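PDB 3T4R: phosphoprotein from Lettuce necrotic yellows virus, which probably serves as a non-catalytic polymerase cofactor, holding the RNA polymerase L on the N-RNA template and keeping soluble N off non-genomic RNA. Local coordinates for residues H6-L11 with I29-V34; L15-G20 with K53-I58. One frame throughout, in Å; residues are numbered along the deposited sequence.

Overall arrangement
Both contacts belong to the small helical C-terminal domain, and their centres lie about 10 Å apart. Contact 1 joins helix 4-14 to helix 27-33 and is mostly buried. Contact 2 joins the turn that follows helix 4-14 to the long helix 50-72 and is only partly buried. Each combines aliphatic packing with one side-chain bond to a backbone carbonyl. In contact 1 the donor is a lysine that also meets acidic groups; in contact 2 it is a neutral amide beside a tryptophan ring. The two touch where Leu33 and Val34 meet Ile58 and where Leu11 approaches Ile54. Along the chain their segments alternate.

Contact 1: H6-L11 with I29-V34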
# COMPACT_ATOMS: atom_id res chain seq x y z
N HIS A 6 -5.33 -5.04 -8.91
CA HIS A 6 -5.02 -4.05 -9.89
C HIS A 6 -5.23 -2.66 -9.27
O HIS A 6 -4.36 -1.82 -9.38
CB HIS A 6 -5.96 -4.27 -11.07
CG HIS A 6 -5.77 -3.31 -12.19
ND1 HIS A 6 -4.93 -3.55 -13.25
CD2 HIS A 6 -6.33 -2.10 -12.42
CE1 HIS A 6 -4.98 -2.53 -14.08
NE2 HIS A 6 -5.80 -1.62 -13.59
N GLU A 7 -6.37 -2.42 -8.63
CA GLU A 7 -6.61 -1.07 -8.13
C GLU A 7 -5.78 -0.73 -6.92
O GLU A 7 -5.48 0.45 -6.70
CB GLU A 7 -8.06 -0.84 -7.78
CG GLU A 7 -9.07 -0.91 -8.91
CD GLU A 7 -8.85 0.10 -10.00
OE1 GLU A 7 -8.49 1.25 -9.71
OE2 GLU A 7 -9.01 -0.26 -11.17
N LYS A 8 -5.40 -1.74 -6.15
CA LYS A 8 -4.42 -1.54 -5.06
C LYS A 8 -2.97 -1.14 -5.57
O LYS A 8 -2.32 -0.21 -5.01
CB LYS A 8 -4.34 -2.80 -4.17
CG LYS A 8 -5.62 -3.03 -3.38
CD LYS A 8 -5.53 -4.20 -2.46
CE LYS A 8 -6.77 -4.29 -1.79
NZ LYS A 8 -6.77 -5.34 -0.71
N GLU A 9 -2.51 -1.82 -6.61
CA GLU A 9 -1.23 -1.52 -7.27
C GLU A 9 -1.25 -0.10 -7.87
O GLU A 9 -0.29 0.63 -7.77
CB GLU A 9 -0.92 -2.60 -8.30
CG GLU A 9 -0.56 -3.94 -7.67
CD GLU A 9 -0.34 -5.06 -8.71
OE1 GLU A 9 0.05 -4.77 -9.87
OE2 GLU A 9 -0.63 -6.24 -8.41
N LYS A 10 -2.38 0.30 -8.41
CA LYS A 10 -2.56 1.62 -9.00
C LYS A 10 -2.57 2.64 -7.88
O LYS A 10 -2.04 3.69 -8.07
CB LYS A 10 -3.91 1.68 -9.75
CG LYS A 10 -4.17 2.97 -10.43
CD LYS A 10 -5.61 3.21 -10.94
CE LYS A 10 -6.01 2.26 -12.02
NZ LYS A 10 -7.36 2.59 -12.61
N LEU A 11 -3.15 2.32 -6.71
CA LEU A 11 -3.11 3.22 -5.59
C LEU A 11 -1.72 3.43 -5.11
O LEU A 11 -1.32 4.55 -4.85
CB LEU A 11 -3.91 2.67 -4.42
CG LEU A 11 -4.62 3.57 -3.43
CD1 LEU A 11 -4.69 3.00 -2.05
CD2 LEU A 11 -4.30 5.09 -3.38
N ILE A 29 1.62 -9.70 -0.43
CA ILE A 29 2.20 -8.48 0.13
C ILE A 29 1.38 -7.27 -0.25
O ILE A 29 1.11 -6.43 0.61
CB ILE A 29 3.71 -8.31 -0.32
CG1 ILE A 29 4.49 -9.54 0.12
CG2 ILE A 29 4.36 -6.92 0.09
CD1 ILE A 29 5.75 -9.33 0.92
N VAL A 30 0.98 -7.13 -1.51
CA VAL A 30 0.04 -6.04 -1.87
C VAL A 30 -1.20 -6.00 -0.92
O VAL A 30 -1.58 -4.95 -0.35
CB VAL A 30 -0.42 -6.11 -3.38
CG1 VAL A 30 -1.49 -5.08 -3.65
CG2 VAL A 30 0.77 -5.87 -4.33
N ASP A 31 -1.84 -7.16 -0.75
CA ASP A 31 -2.99 -7.30 0.14
C ASP A 31 -2.67 -6.90 1.55
O ASP A 31 -3.47 -6.27 2.19
CB ASP A 31 -3.54 -8.74 0.15
CG ASP A 31 -4.27 -9.13 -1.12
OD1 ASP A 31 -4.75 -8.27 -1.87
OD2 ASP A 31 -4.47 -10.31 -1.32
N PHE A 32 -1.49 -7.18 2.02
CA PHE A 32 -1.09 -6.80 3.37
C PHE A 32 -0.79 -5.28 3.51
O PHE A 32 -1.11 -4.63 4.50
CB PHE A 32 0.14 -7.59 3.74
CG PHE A 32 0.69 -7.27 5.08
CD1 PHE A 32 0.97 -8.25 5.95
CD2 PHE A 32 0.93 -5.94 5.47
CE1 PHE A 32 1.50 -7.92 7.19
CE2 PHE A 32 1.41 -5.62 6.71
CZ PHE A 32 1.69 -6.59 7.55
N LEU A 33 -0.16 -4.71 2.50
CA LEU A 33 0.17 -3.33 2.57
C LEU A 33 -1.05 -2.43 2.39
O LEU A 33 -1.12 -1.35 2.99
CB LEU A 33 1.17 -3.06 1.44
CG LEU A 33 2.54 -3.68 1.58
CD1 LEU A 33 3.35 -3.27 0.40
CD2 LEU A 33 3.27 -3.17 2.78
N VAL A 34 -1.94 -2.83 1.51
CA VAL A 34 -3.16 -2.08 1.14
C VAL A 34 -4.37 -2.98 1.42
O VAL A 34 -4.93 -3.60 0.56
CB VAL A 34 -3.15 -1.67 -0.32
CG1 VAL A 34 -4.26 -0.66 -0.55
CG2 VAL A 34 -1.80 -0.96 -0.68
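Lys8 and Val34 form the middle of this contact. Their side chains run past each other in opposite directions, with Lys8 CG 3.9 Å from Val34 CG1. The lysine chain is fully extended beyond CG, which carries its ammonium group past the valine to the backbone. There Lys8 NZ donates a hydrogen bond to Val34 O at 2.8 Å. The donor lies nearly in line with the carbonyl bond, at a C=O...N angle of 160°. The nearest part of the Asp31 carboxylate is OD1, 3.7 Å from Lys8 NZ, a long salt bridge. The two side chains cross at about a right angle.

Aliphatic contacts pack the base of the lysine and its neighbours. Lys8 CB rests on Val30 CG1 at 3.7 Å, so the root of the lysine is packed while its tip is bonded. The other methyl, Val30 CG2, meets Glu9 CG at 4.1 Å. Leu11, about one turn on from Lys8 in helix 4-14, brings CD1 to 4.0 Å from Val34 CG1.

Further partners fix the charged groups. Lys8 NZ also forms a salt bridge with Asp36, and Asp31 OD2 pairs with Arg5. The acidic groups would probably favour the charged form of the buried lysine. A bound magnesium ion lies about 5 Å from the Lys8 side chain.

Val34 is the first residue past the end of helix 27-33 to leave helical geometry. Its carbonyl, just past the helix end, accepts the lysine's hydrogen bond. The axes of segments 6-11 and 29-33 are 10.0 Å apart at their closest and cross at 64°. This is steep helix-helix packing in a small helical bundle, with a buried lysine tying one helix to the C-terminal end of another.

Contact 2: L15-G20 with K53-I58; sequences LDWEIG and KIQNEI
This is a contact between a turn and a helix, made where helix 4-14 ends against helix 50-72, before the chain turns away from it. Gln55 supplies the polar part. Its side-chain amide nitrogen donates a hydrogen bond, Gln55 NE2 to Leu15 O, at 2.9 Å. At an N-H...O angle of 145° the bond is bent, and the donor lies 34° out of the carbonyl plane of Leu15. The extended Gln55 chain slides past Leu15, and Gln55 CG lies 4.0 Å from Leu15 CB.

The Leu15 methyl CD1 points between two isoleucines. Leu15 CD1 is 3.4 Å from both Ile54 CG2 and Ile58 CD1, tighter than usual for carbon pairs. The Trp17 ring brings its six-membered end to the same helix. Trp17 CH2 is 3.5 Å from Ile58 CG2. The backbone carbonyl oxygen of Gln55 lies at the ring edge, near its plane, 3.9 Å from Trp17 CH2. The planes of the indole and the side-chain amide of Gln55 are 85° apart.

A Schellman motif with Asp16 as its C-prime residue ends helix 4-14 and sets this turn. Asp16 forms a salt bridge to Lys51, also on helix 50-72. Leu12 of helix 4-14 packs on both Trp17 and Ile58, while Ile54 also touches Ile38 of helix 36-41.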
# COMPACT_ATOMS: atom_id res chain seq x y z
N LEU A 15 0.17 6.96 -5.03
CA LEU A 15 0.75 7.49 -3.80
C LEU A 15 2.28 7.60 -3.86
O LEU A 15 2.92 7.85 -2.86
CB LEU A 15 0.34 6.59 -2.62
CG LEU A 15 -1.14 6.56 -2.29
CD1 LEU A 15 -1.37 5.52 -1.13
CD2 LEU A 15 -1.69 7.91 -1.84
N ASP A 16 2.85 7.44 -5.05
CA ASP A 16 4.26 7.74 -5.35
C ASP A 16 5.23 6.65 -5.00
O ASP A 16 6.37 6.85 -5.05
CB ASP A 16 4.70 9.10 -4.78
CG ASP A 16 4.10 10.26 -5.58
OD1 ASP A 16 4.22 10.30 -6.83
OD2 ASP A 16 3.42 11.10 -4.95
N TRP A 17 4.75 5.45 -4.76
CA TRP A 17 5.64 4.31 -4.67
C TRP A 17 6.21 4.09 -6.05
O TRP A 17 5.52 4.35 -7.05
CB TRP A 17 4.85 3.07 -4.17
CG TRP A 17 5.07 2.88 -2.73
CD1 TRP A 17 6.10 2.22 -2.16
CD2 TRP A 17 4.31 3.45 -1.64
NE1 TRP A 17 6.03 2.32 -0.78
CE2 TRP A 17 4.93 3.06 -0.44
CE3 TRP A 17 3.17 4.24 -1.56
CZ2 TRP A 17 4.45 3.45 0.84
CZ3 TRP A 17 2.69 4.62 -0.35
CH2 TRP A 17 3.34 4.24 0.85
N GLU A 18 7.44 3.63 -6.17
CA GLU A 18 7.99 3.56 -7.52
C GLU A 18 7.38 2.31 -8.12
O GLU A 18 7.13 1.34 -7.42
CB GLU A 18 9.53 3.54 -7.49
CG GLU A 18 10.33 4.28 -8.64
CD GLU A 18 10.10 5.80 -8.75
OE1 GLU A 18 10.28 6.48 -7.72
OE2 GLU A 18 9.73 6.31 -9.86
N ILE A 19 7.10 2.36 -9.42
CA ILE A 19 6.53 1.25 -10.18
C ILE A 19 7.46 0.09 -10.11
O ILE A 19 7.01 -1.04 -9.99
CB ILE A 19 6.26 1.69 -11.62
CG1 ILE A 19 4.76 1.87 -11.83
CG2 ILE A 19 6.61 0.63 -12.60
CD1 ILE A 19 4.26 3.15 -11.47
N GLY A 20 8.77 0.36 -10.18
CA GLY A 20 9.76 -0.69 -10.05
C GLY A 20 9.65 -1.55 -8.80
O GLY A 20 9.77 -2.77 -8.85
N LYS A 53 -2.29 10.94 4.38
CA LYS A 53 -2.99 10.06 5.34
C LYS A 53 -2.81 8.57 5.00
O LYS A 53 -2.32 7.79 5.81
CB LYS A 53 -4.48 10.40 5.41
CG LYS A 53 -5.21 9.98 6.76
CD LYS A 53 -6.74 9.98 6.56
CE LYS A 53 -7.42 8.61 6.86
NZ LYS A 53 -7.47 8.20 8.30
N ILE A 54 -3.17 8.22 3.78
CA ILE A 54 -3.08 6.89 3.28
C ILE A 54 -1.66 6.38 3.19
O ILE A 54 -1.43 5.22 3.55
CB ILE A 54 -3.73 6.79 1.92
CG1 ILE A 54 -5.16 7.29 2.04
CG2 ILE A 54 -3.68 5.34 1.39
CD1 ILE A 54 -5.86 7.42 0.75
N GLN A 55 -0.74 7.21 2.70
CA GLN A 55 0.69 6.87 2.65
C GLN A 55 1.15 6.49 4.05
O GLN A 55 1.86 5.49 4.20
CB GLN A 55 1.53 8.07 2.22
CG GLN A 55 1.52 8.39 0.76
CD GLN A 55 2.28 9.68 0.45
OE1 GLN A 55 2.60 10.47 1.36
NE2 GLN A 55 2.55 9.91 -0.82
N ASN A 56 0.77 7.28 5.06
CA ASN A 56 1.09 6.97 6.44
C ASN A 56 0.54 5.57 6.85
O ASN A 56 1.23 4.79 7.54
CB ASN A 56 0.56 8.07 7.39
CG ASN A 56 1.41 9.36 7.34
OD1 ASN A 56 2.63 9.29 7.08
ND2 ASN A 56 0.79 10.51 7.67
N GLU A 57 -0.68 5.27 6.47
CA GLU A 57 -1.27 3.98 6.82
C GLU A 57 -0.49 2.83 6.19
O GLU A 57 -0.28 1.80 6.83
CB GLU A 57 -2.75 3.89 6.40
CG GLU A 57 -3.68 4.80 7.18
CD GLU A 57 -4.53 4.07 8.15
OE1 GLU A 57 -4.01 3.16 8.85
OE2 GLU A 57 -5.74 4.42 8.26
N ILE A 58 -0.11 2.98 4.93
CA ILE A 58 0.58 1.93 4.18
C ILE A 58 2.02 1.70 4.73
O ILE A 58 2.50 0.56 4.86
CB ILE A 58 0.63 2.32 2.70
CG1 ILE A 58 -0.78 2.11 2.09
CG2 ILE A 58 1.57 1.42 1.91
CD1 ILE A 58 -0.93 2.73 0.75